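Long-range contacts in mannonate dehydratase (Streptococcus suis, PDB 3BDK), which probably catalyses the dehydration of D-mannonate to 2-dehydro-3-deoxy-D-gluconate, using ferrous iron or manganese as cofactor: residues E183-N188 and F228-I233; Y123-V128 and A196-F201; L147-S152 and W295-T300. All coordinates share one frame; numbering follows the deposited sequence.

Contact 1: E183-N188 and F228-I233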
loop_
_atom_site.group_PDB
_atom_site.type_symbol
_atom_site.label_atom_id
_atom_site.label_comp_id
_atom_site.label_asym_id
_atom_site.label_seq_id
_atom_site.Cartn_x
_atom_site.Cartn_y
_atom_site.Cartn_z
ATOM N N GLU A 183 -3.755 12.951 41.204
ATOM C CA GLU A 183 -3.452 13.954 42.238
ATOM C C GLU A 183 -1.945 14.082 42.497
ATOM O O GLU A 183 -1.412 15.209 42.502
ATOM C CB GLU A 183 -4.238 13.712 43.534
ATOM C CG GLU A 183 -5.760 13.618 43.312
ATOM C CD GLU A 183 -6.603 13.932 44.556
ATOM O OE1 GLU A 183 -7.861 13.844 44.455
ATOM O OE2 GLU A 183 -6.021 14.274 45.622
ATOM N N ASN A 184 -1.262 12.946 42.663
ATOM C CA ASN A 184 0.185 12.953 42.902
ATOM C C ASN A 184 0.994 13.657 41.802
ATOM O O ASN A 184 1.736 14.579 42.096
ATOM C CB ASN A 184 0.736 11.551 43.218
ATOM C CG ASN A 184 2.185 11.586 43.747
ATOM O OD1 ASN A 184 2.486 12.247 44.743
ATOM N ND2 ASN A 184 3.077 10.878 43.068
ATOM N N TYR A 185 0.821 13.230 40.549
ATOM C CA TYR A 185 1.454 13.851 39.362
ATOM C C TYR A 185 1.147 15.340 39.221
ATOM O O TYR A 185 2.056 16.151 38.992
ATOM C CB TYR A 185 1.003 13.143 38.084
ATOM C CG TYR A 185 1.803 11.922 37.700
ATOM C CD1 TYR A 185 1.192 10.675 37.567
ATOM C CD2 TYR A 185 3.170 12.005 37.451
ATOM C CE1 TYR A 185 1.926 9.552 37.212
ATOM C CE2 TYR A 185 3.905 10.886 37.105
ATOM C CZ TYR A 185 3.278 9.669 36.982
ATOM O OH TYR A 185 4.015 8.560 36.622
ATOM N N ARG A 186 -0.129 15.697 39.352
ATOM C CA ARG A 186 -0.570 17.097 39.232
ATOM C C ARG A 186 0.088 17.992 40.253
ATOM O O ARG A 186 0.744 18.966 39.907
ATOM C CB ARG A 186 -2.084 17.211 39.401
ATOM C CG ARG A 186 -2.878 16.696 38.228
ATOM C CD ARG A 186 -4.331 16.978 38.434
ATOM N NE ARG A 186 -5.116 16.607 37.270
ATOM C CZ ARG A 186 -6.432 16.447 37.273
ATOM N NH1 ARG A 186 -7.127 16.616 38.387
ATOM N NH2 ARG A 186 -7.057 16.112 36.152
ATOM N N GLN A 187 -0.075 17.637 41.519
ATOM C CA GLN A 187 0.379 18.486 42.634
ATOM C C GLN A 187 1.860 18.350 42.987
ATOM O O GLN A 187 2.510 19.340 43.330
ATOM C CB GLN A 187 -0.452 18.199 43.877
ATOM C CG GLN A 187 -1.923 18.359 43.661
ATOM C CD GLN A 187 -2.713 17.986 44.884
ATOM O OE1 GLN A 187 -2.240 18.137 46.011
ATOM N NE2 GLN A 187 -3.940 17.507 44.674
ATOM N N ASN A 188 2.394 17.137 42.881
ATOM C CA ASN A 188 3.703 16.852 43.464
ATOM C C ASN A 188 4.846 16.553 42.502
ATOM O O ASN A 188 5.996 16.859 42.814
ATOM C CB ASN A 188 3.567 15.787 44.568
ATOM C CG ASN A 188 2.542 16.196 45.651
ATOM O OD1 ASN A 188 1.660 15.412 46.034
ATOM N ND2 ASN A 188 2.652 17.427 46.127
ATOM N N PHE A 228 -4.865 17.370 30.921
ATOM C CA PHE A 228 -5.440 17.155 32.236
ATOM C C PHE A 228 -4.449 17.541 33.343
ATOM O O PHE A 228 -4.371 16.871 34.395
ATOM C CB PHE A 228 -5.796 15.672 32.395
ATOM C CG PHE A 228 -6.774 15.164 31.386
ATOM C CD1 PHE A 228 -7.936 15.880 31.097
ATOM C CD2 PHE A 228 -6.571 13.934 30.781
ATOM C CE1 PHE A 228 -8.859 15.400 30.204
ATOM C CE2 PHE A 228 -7.483 13.430 29.890
ATOM C CZ PHE A 228 -8.626 14.153 29.586
ATOM N N GLY A 229 -3.665 18.585 33.087
ATOM C CA GLY A 229 -2.655 19.040 34.044
ATOM C C GLY A 229 -1.569 18.044 34.409
ATOM O O GLY A 229 -0.783 18.302 35.321
ATOM N N LEU A 230 -1.510 16.916 33.704
ATOM C CA LEU A 230 -0.425 15.954 33.881
ATOM C C LEU A 230 0.805 16.368 33.096
ATOM O O LEU A 230 0.673 16.932 32.022
ATOM C CB LEU A 230 -0.827 14.595 33.362
ATOM C CG LEU A 230 -1.928 13.793 33.997
ATOM C CD1 LEU A 230 -2.243 12.618 33.042
ATOM C CD2 LEU A 230 -1.468 13.332 35.362
ATOM N N PRO A 231 2.013 16.067 33.608
ATOM C CA PRO A 231 3.218 16.486 32.904
ATOM C C PRO A 231 3.636 15.521 31.766
ATOM O O PRO A 231 3.330 14.321 31.835
ATOM C CB PRO A 231 4.256 16.509 34.026
ATOM C CG PRO A 231 3.860 15.394 34.877
ATOM C CD PRO A 231 2.347 15.356 34.856
ATOM N N ARG A 232 4.293 16.054 30.727
ATOM C CA ARG A 232 4.851 15.254 29.642
ATOM C C ARG A 232 6.185 15.840 29.287
ATOM O O ARG A 232 6.325 17.058 29.258
ATOM C CB ARG A 232 3.969 15.294 28.403
ATOM C CG ARG A 232 2.919 14.200 28.311
ATOM C CD ARG A 232 1.653 14.510 29.125
ATOM N NE ARG A 232 0.663 13.449 28.946
ATOM C CZ ARG A 232 0.465 12.423 29.781
ATOM N NH1 ARG A 232 -0.464 11.508 29.499
ATOM N NH2 ARG A 232 1.168 12.299 30.902
ATOM N N ILE A 233 7.176 14.991 29.016
ATOM C CA ILE A 233 8.512 15.494 28.714
ATOM C C ILE A 233 9.076 15.052 27.361
ATOM O O ILE A 233 9.948 15.729 26.781
ATOM C CB ILE A 233 9.538 15.237 29.868
ATOM C CG1 ILE A 233 9.610 13.744 30.248
ATOM C CG2 ILE A 233 9.233 16.135 31.068
ATOM C CD1 ILE A 233 10.701 13.423 31.266
#
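Tyr185 and Leu230 make the close-packed half of this contact, Arg186 and Phe228 the half that faces solvent. On the packed side, methyl CD2 of Leu230 sits 3.7 Å from CB of Tyr185, and CD of Pro231 touches the same CB from 4.1 Å. The Tyr185 ring runs on past both residues, met obliquely by Leu230 CD2 and Pro231 CG, and its hydroxyl is hydrogen-bonded to Glu90. Leu230 and Tyr185 are both buried.

The outer side is polar and more exposed. Arg186 stretches out from the helix, extended from CG to NE, and grips a single carbonyl side-on: NE lies 3.0 Å from O of Phe228 and NH2 3.3 Å from that same oxygen. Both nitrogens come from one face of the carbonyl plane, and the NH2 bond is the more bent, 135° at the hydrogen against 150° for NE. Beyond this grip, the Phe228 ring leads away from the helix to Val157 and Pro159.

A two-nitrogen arginine bond to one loop carbonyl, next to the packing of Tyr185 on Leu230 and Pro231, thus joins helix 176-187 to the loop that follows strand 215-218 of the xylose isomerase-like TIM barrel.

Contact 2: Y123-V128 and A196-F201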
loop_
_atom_site.group_PDB
_atom_site.type_symbol
_atom_site.label_atom_id
_atom_site.label_comp_id
_atom_site.label_asym_id
_atom_site.label_seq_id
_atom_site.Cartn_x
_atom_site.Cartn_y
_atom_site.Cartn_z
ATOM N N TYR A 123 9.386 1.422 24.544
ATOM C CA TYR A 123 8.765 1.642 25.869
ATOM C C TYR A 123 8.531 3.151 26.002
ATOM O O TYR A 123 9.203 3.932 25.323
ATOM C CB TYR A 123 9.705 1.189 26.999
ATOM C CG TYR A 123 10.915 2.075 27.079
ATOM C CD1 TYR A 123 11.021 3.070 28.061
ATOM C CD2 TYR A 123 11.921 1.975 26.127
ATOM C CE1 TYR A 123 12.117 3.919 28.090
ATOM C CE2 TYR A 123 13.023 2.817 26.157
ATOM C CZ TYR A 123 13.112 3.786 27.137
ATOM O OH TYR A 123 14.216 4.600 27.145
ATOM N N ASN A 124 7.624 3.568 26.887
ATOM C CA ASN A 124 7.377 5.009 27.123
ATOM C C ASN A 124 7.680 5.494 28.537
ATOM O O ASN A 124 7.967 4.695 29.421
ATOM C CB ASN A 124 5.941 5.394 26.753
ATOM C CG ASN A 124 4.959 5.143 27.870
ATOM O OD1 ASN A 124 5.138 5.613 28.988
ATOM N ND2 ASN A 124 3.900 4.407 27.571
ATOM N N PHE A 125 7.601 6.811 28.736
ATOM C CA PHE A 125 7.721 7.423 30.059
ATOM C C PHE A 125 6.645 8.498 30.223
ATOM O O PHE A 125 6.931 9.689 30.372
ATOM C CB PHE A 125 9.125 7.988 30.282
ATOM C CG PHE A 125 9.627 7.815 31.689
ATOM C CD1 PHE A 125 10.309 6.657 32.060
ATOM C CD2 PHE A 125 9.405 8.802 32.653
ATOM C CE1 PHE A 125 10.775 6.492 33.367
ATOM C CE2 PHE A 125 9.872 8.648 33.959
ATOM C CZ PHE A 125 10.558 7.493 34.315
ATOM N N MET A 126 5.399 8.042 30.201
ATOM C CA MET A 126 4.256 8.901 30.118
ATOM C C MET A 126 3.359 8.643 31.308
ATOM O O MET A 126 2.739 7.584 31.419
ATOM C CB MET A 126 3.506 8.625 28.821
ATOM C CG MET A 126 2.801 9.838 28.220
ATOM S SD MET A 126 1.752 9.433 26.799
ATOM C CE MET A 126 2.803 8.255 25.928
ATOM N N PRO A 127 3.287 9.610 32.220
ATOM C CA PRO A 127 2.429 9.470 33.376
ATOM C C PRO A 127 1.047 9.017 32.965
ATOM O O PRO A 127 0.553 9.459 31.926
ATOM C CB PRO A 127 2.355 10.889 33.911
ATOM C CG PRO A 127 3.653 11.496 33.520
ATOM C CD PRO A 127 4.035 10.880 32.225
ATOM N N VAL A 128 0.470 8.112 33.761
ATOM C CA VAL A 128 -0.938 7.728 33.727
ATOM C C VAL A 128 -1.384 6.914 32.501
ATOM O O VAL A 128 -1.638 5.716 32.618
ATOM C CB VAL A 128 -1.878 8.940 33.961
ATOM C CG1 VAL A 128 -3.269 8.463 34.319
ATOM C CG2 VAL A 128 -1.357 9.813 35.068
ATOM N N ALA A 196 14.204 13.731 36.304
ATOM C CA ALA A 196 14.974 13.036 37.342
ATOM C C ALA A 196 14.579 11.571 37.524
ATOM O O ALA A 196 15.436 10.714 37.697
ATOM C CB ALA A 196 14.861 13.775 38.669
ATOM N N ASN A 197 13.287 11.287 37.502
ATOM C CA ASN A 197 12.852 9.925 37.643
ATOM C C ASN A 197 13.334 9.076 36.473
ATOM O O ASN A 197 13.704 7.905 36.659
ATOM C CB ASN A 197 11.344 9.878 37.818
ATOM C CG ASN A 197 10.893 10.584 39.088
ATOM O OD1 ASN A 197 11.712 10.953 39.924
ATOM N ND2 ASN A 197 9.594 10.770 39.238
ATOM N N LEU A 198 13.377 9.686 35.287
ATOM C CA LEU A 198 13.779 9.013 34.067
ATOM C C LEU A 198 15.267 8.803 34.045
ATOM O O LEU A 198 15.740 7.728 33.686
ATOM C CB LEU A 198 13.371 9.819 32.825
ATOM C CG LEU A 198 13.854 9.334 31.440
ATOM C CD1 LEU A 198 13.307 7.950 31.081
ATOM C CD2 LEU A 198 13.492 10.336 30.359
ATOM N N GLU A 199 16.009 9.843 34.400
ATOM C CA GLU A 199 17.448 9.752 34.421
ATOM C C GLU A 199 17.909 8.611 35.331
ATOM O O GLU A 199 18.779 7.822 34.961
ATOM C CB GLU A 199 18.041 11.068 34.870
ATOM C CG GLU A 199 19.495 11.222 34.452
ATOM C CD GLU A 199 20.182 12.322 35.201
ATOM O OE1 GLU A 199 19.481 13.297 35.572
ATOM O OE2 GLU A 199 21.409 12.197 35.433
ATOM N N TYR A 200 17.296 8.526 36.507
ATOM C CA TYR A 200 17.543 7.459 37.452
ATOM C C TYR A 200 17.315 6.098 36.809
ATOM O O TYR A 200 18.141 5.188 36.947
ATOM C CB TYR A 200 16.606 7.613 38.642
ATOM C CG TYR A 200 16.871 6.655 39.793
ATOM C CD1 TYR A 200 17.809 6.967 40.785
ATOM C CD2 TYR A 200 16.168 5.457 39.902
ATOM C CE1 TYR A 200 18.044 6.106 41.850
ATOM C CE2 TYR A 200 16.393 4.585 40.958
ATOM C CZ TYR A 200 17.329 4.914 41.936
ATOM O OH TYR A 200 17.556 4.052 42.990
ATOM N N PHE A 201 16.182 5.978 36.121
ATOM C CA PHE A 201 15.791 4.765 35.390
ATOM C C PHE A 201 16.774 4.425 34.265
ATOM O O PHE A 201 17.171 3.279 34.117
ATOM C CB PHE A 201 14.365 4.951 34.844
ATOM C CG PHE A 201 13.872 3.829 33.972
ATOM C CD1 PHE A 201 13.769 4.001 32.593
ATOM C CD2 PHE A 201 13.455 2.621 34.531
ATOM C CE1 PHE A 201 13.293 2.986 31.783
ATOM C CE2 PHE A 201 12.964 1.595 33.727
ATOM C CZ PHE A 201 12.891 1.772 32.351
#
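The ring of Phe125 carries methyl CD1 of Leu198 over one face, 3.8 Å from the ring centroid and 25° off the normal, a CH-pi contact displaced toward the CD1 edge of the ring. The far end of the ring reaches the helix backbone itself, with CZ 3.6 Å from CA of Leu198 and the carbonyl carbon of Asn197 close by at an oblique angle. Phe201 is the second aromatic neighbour: its plane is turned 48° from that of Phe125, with the centroids 5.9 Å apart, an oblique aromatic pair. At the edge of the Phe201 ring, near its plane, comes CE1 of Tyr123, 4.0 Å from CE1 of Phe201.

On the helix, Leu198 and Phe201 are three residues apart and therefore present their side chains on one side. With CG of Leu198 anti to its backbone N (chi1 173°), CD1 can reach over the Phe125 face. Ile218 of barrel strand 215-218 touches Tyr123, Phe125 and Leu198, while Tyr106 of helix 99-114 meets Phe201 edge-to-face.

The loop backbone has its own brace: Asn124 OD1 accepts from N of Met126 at 2.7 Å, forming an Asx turn.

No hydrogen bond crosses between the segments, so the contact depends on the shape fit of its side chains, four of the five touching residues being buried. The polar bonds of Asn124 go instead within the loop, weakly to Lys93, and through ND2 to Asp130, a residue of the mannose pocket.

Contact 3: L147-S152 and W295-T300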
loop_
_atom_site.group_PDB
_atom_site.type_symbol
_atom_site.label_atom_id
_atom_site.label_comp_id
_atom_site.label_asym_id
_atom_site.label_seq_id
_atom_site.Cartn_x
_atom_site.Cartn_y
_atom_site.Cartn_z
ATOM N N LEU A 147 -8.776 7.481 14.495
ATOM C CA LEU A 147 -8.668 8.018 15.845
ATOM C C LEU A 147 -8.396 9.512 15.782
ATOM O O LEU A 147 -7.615 9.986 14.956
ATOM C CB LEU A 147 -7.533 7.339 16.612
ATOM C CG LEU A 147 -7.308 5.841 16.484
ATOM C CD1 LEU A 147 -6.133 5.453 17.351
ATOM C CD2 LEU A 147 -8.533 5.085 16.941
ATOM N N ALA A 148 -9.034 10.255 16.673
ATOM C CA ALA A 148 -8.823 11.669 16.712
ATOM C C ALA A 148 -8.774 12.093 18.159
ATOM O O ALA A 148 -9.470 11.529 19.009
ATOM C CB ALA A 148 -9.930 12.393 15.965
ATOM N N PHE A 149 -7.902 13.061 18.424
ATOM C CA PHE A 149 -7.869 13.809 19.660
ATOM C C PHE A 149 -8.336 15.222 19.350
ATOM O O PHE A 149 -7.611 15.993 18.723
ATOM C CB PHE A 149 -6.437 13.850 20.187
ATOM C CG PHE A 149 -6.274 14.638 21.450
ATOM C CD1 PHE A 149 -6.521 14.049 22.690
ATOM C CD2 PHE A 149 -5.860 15.960 21.411
ATOM C CE1 PHE A 149 -6.364 14.767 23.864
ATOM C CE2 PHE A 149 -5.712 16.693 22.584
ATOM C CZ PHE A 149 -5.962 16.091 23.813
ATOM N N LEU A 150 -9.542 15.567 19.781
ATOM C CA LEU A 150 -10.046 16.918 19.579
ATOM C C LEU A 150 -10.113 17.629 20.917
ATOM O O LEU A 150 -10.962 17.325 21.767
ATOM C CB LEU A 150 -11.421 16.909 18.912
ATOM C CG LEU A 150 -11.611 16.601 17.425
ATOM C CD1 LEU A 150 -11.084 15.227 17.056
ATOM C CD2 LEU A 150 -13.105 16.704 17.023
ATOM N N LYS A 151 -9.212 18.582 21.095
ATOM C CA LYS A 151 -9.078 19.292 22.355
ATOM C C LYS A 151 -10.426 19.700 22.950
ATOM O O LYS A 151 -10.797 19.239 24.032
ATOM C CB LYS A 151 -8.172 20.504 22.189
ATOM C CG LYS A 151 -6.703 20.174 22.255
ATOM C CD LYS A 151 -5.879 21.411 22.043
ATOM C CE LYS A 151 -4.460 21.073 21.713
ATOM N NZ LYS A 151 -3.740 22.324 21.433
ATOM N N SER A 152 -11.172 20.526 22.230
ATOM C CA SER A 152 -12.358 21.143 22.803
ATOM C C SER A 152 -13.342 20.119 23.345
ATOM O O SER A 152 -14.131 20.428 24.228
ATOM C CB SER A 152 -13.026 22.088 21.809
ATOM O OG SER A 152 -12.138 23.144 21.478
ATOM N N TRP A 295 -6.406 22.951 17.339
ATOM C CA TRP A 295 -7.616 22.187 17.680
ATOM C C TRP A 295 -7.361 20.747 18.144
ATOM O O TRP A 295 -8.286 20.045 18.572
ATOM C CB TRP A 295 -8.572 22.160 16.480
ATOM C CG TRP A 295 -7.963 21.537 15.210
ATOM C CD1 TRP A 295 -7.252 22.185 14.238
ATOM C CD2 TRP A 295 -8.013 20.157 14.812
ATOM N NE1 TRP A 295 -6.852 21.296 13.272
ATOM C CE2 TRP A 295 -7.303 20.047 13.602
ATOM C CE3 TRP A 295 -8.576 19.008 15.367
ATOM C CZ2 TRP A 295 -7.173 18.845 12.924
ATOM C CZ3 TRP A 295 -8.424 17.804 14.700
ATOM C CH2 TRP A 295 -7.736 17.733 13.491
ATOM N N GLY A 296 -6.120 20.295 18.051
ATOM C CA GLY A 296 -5.827 18.890 18.294
ATOM C C GLY A 296 -5.335 18.241 17.019
ATOM O O GLY A 296 -4.540 18.830 16.271
ATOM N N PHE A 297 -5.800 17.028 16.753
ATOM C CA PHE A 297 -5.255 16.262 15.641
ATOM C C PHE A 297 -6.076 15.033 15.329
ATOM O O PHE A 297 -6.844 14.548 16.167
ATOM C CB PHE A 297 -3.801 15.857 15.914
ATOM C CG PHE A 297 -3.637 14.918 17.070
ATOM C CD1 PHE A 297 -3.442 15.400 18.348
ATOM C CD2 PHE A 297 -3.649 13.547 16.876
ATOM C CE1 PHE A 297 -3.282 14.528 19.430
ATOM C CE2 PHE A 297 -3.502 12.666 17.961
ATOM C CZ PHE A 297 -3.312 13.172 19.241
ATOM N N GLN A 298 -5.886 14.532 14.111
ATOM C CA GLN A 298 -6.577 13.361 13.632
ATOM C C GLN A 298 -5.662 12.506 12.780
ATOM O O GLN A 298 -4.990 13.010 11.863
ATOM C CB GLN A 298 -7.805 13.742 12.819
ATOM C CG GLN A 298 -8.510 12.482 12.290
ATOM C CD GLN A 298 -9.928 12.675 11.841
ATOM O OE1 GLN A 298 -10.555 11.721 11.424
ATOM N NE2 GLN A 298 -10.446 13.893 11.916
ATOM N N GLU A 299 -5.642 11.209 13.085
ATOM C CA GLU A 299 -4.884 10.240 12.314
ATOM C C GLU A 299 -5.497 10.087 10.922
ATOM O O GLU A 299 -6.720 10.100 10.772
ATOM C CB GLU A 299 -4.857 8.901 13.041
ATOM C CG GLU A 299 -4.118 8.979 14.362
ATOM C CD GLU A 299 -3.975 7.647 15.104
ATOM O OE1 GLU A 299 -3.950 6.566 14.456
ATOM O OE2 GLU A 299 -3.870 7.713 16.352
ATOM N N THR A 300 -4.637 9.945 9.917
ATOM C CA THR A 300 -5.081 9.844 8.538
ATOM C C THR A 300 -4.507 8.613 7.866
ATOM O O THR A 300 -3.882 7.779 8.503
ATOM C CB THR A 300 -4.670 11.097 7.697
ATOM O OG1 THR A 300 -3.244 11.171 7.600
ATOM C CG2 THR A 300 -5.216 12.377 8.310
#
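Strands 147-150 and 296-299 run antiparallel, their axes 4.8 Å apart at closest and at 175°. Phe149 and Phe297 form the hydrogen-bonded pair, with N of Phe149 2.9 Å from O of Phe297 and a matching bond back; Ala148 with Gln298 and Leu150 with Gly296 are non-hydrogen-bonded pairs. Glu299 N bonds Leu147 O at one end, and Lys151 N reaches Trp295 O (3.1 Å) at the other. Gly296 CA, at positive phi, makes a CA-H...O contact of 3.4 Å to Phe149 O.

These are the two central strands of a four-stranded antiparallel sheet, separate from the TIM barrel strands and flanked by 135-139 and 290-293.

On one face, Phe149 CB lies over the Phe297 ring, 3.6 Å from its centroid, a CH-pi contact. Phe297 CG lies between its backbone N and carbonyl carbon (chi1 65°), turning the ring toward that CB. The ring planes, 20° apart, are offset so that little of one covers the other. Ala148 CB touches Gln298 CG on the other face. Leu147 runs alongside Glu299, its CD1 3.4 Å from carboxylate OE2, which is salt-bridged to Arg133. Leu150 CG meets the Trp295 indole edge, and both residues pack on Thr383 of the second subunit.

Overall arrangement
Contacts 1 and 2 adjoin, their centres 13 Å apart, and the loop after strand 120-123 is the seam between them. Pro127 O is 3.1 Å from Arg232 NH2, a probable hydrogen bond, while Val128 packs on Leu230 and Pro127 on Tyr185. Helices 176-187 and 191-210, consecutive in the chain, supply one segment to each. Contact 3 stands apart, with centres 22 Å from contact 1 and 25 Å from contact 2. Two of the contacts come near the bound D-mannose by different routes: the side chain of Glu299 lies about 6 Å from the sugar and about 8 Å from manganese, that of Tyr123 about 8 Å and 11 Å. Tyr185 is farther out, about 13 Å from the sugar.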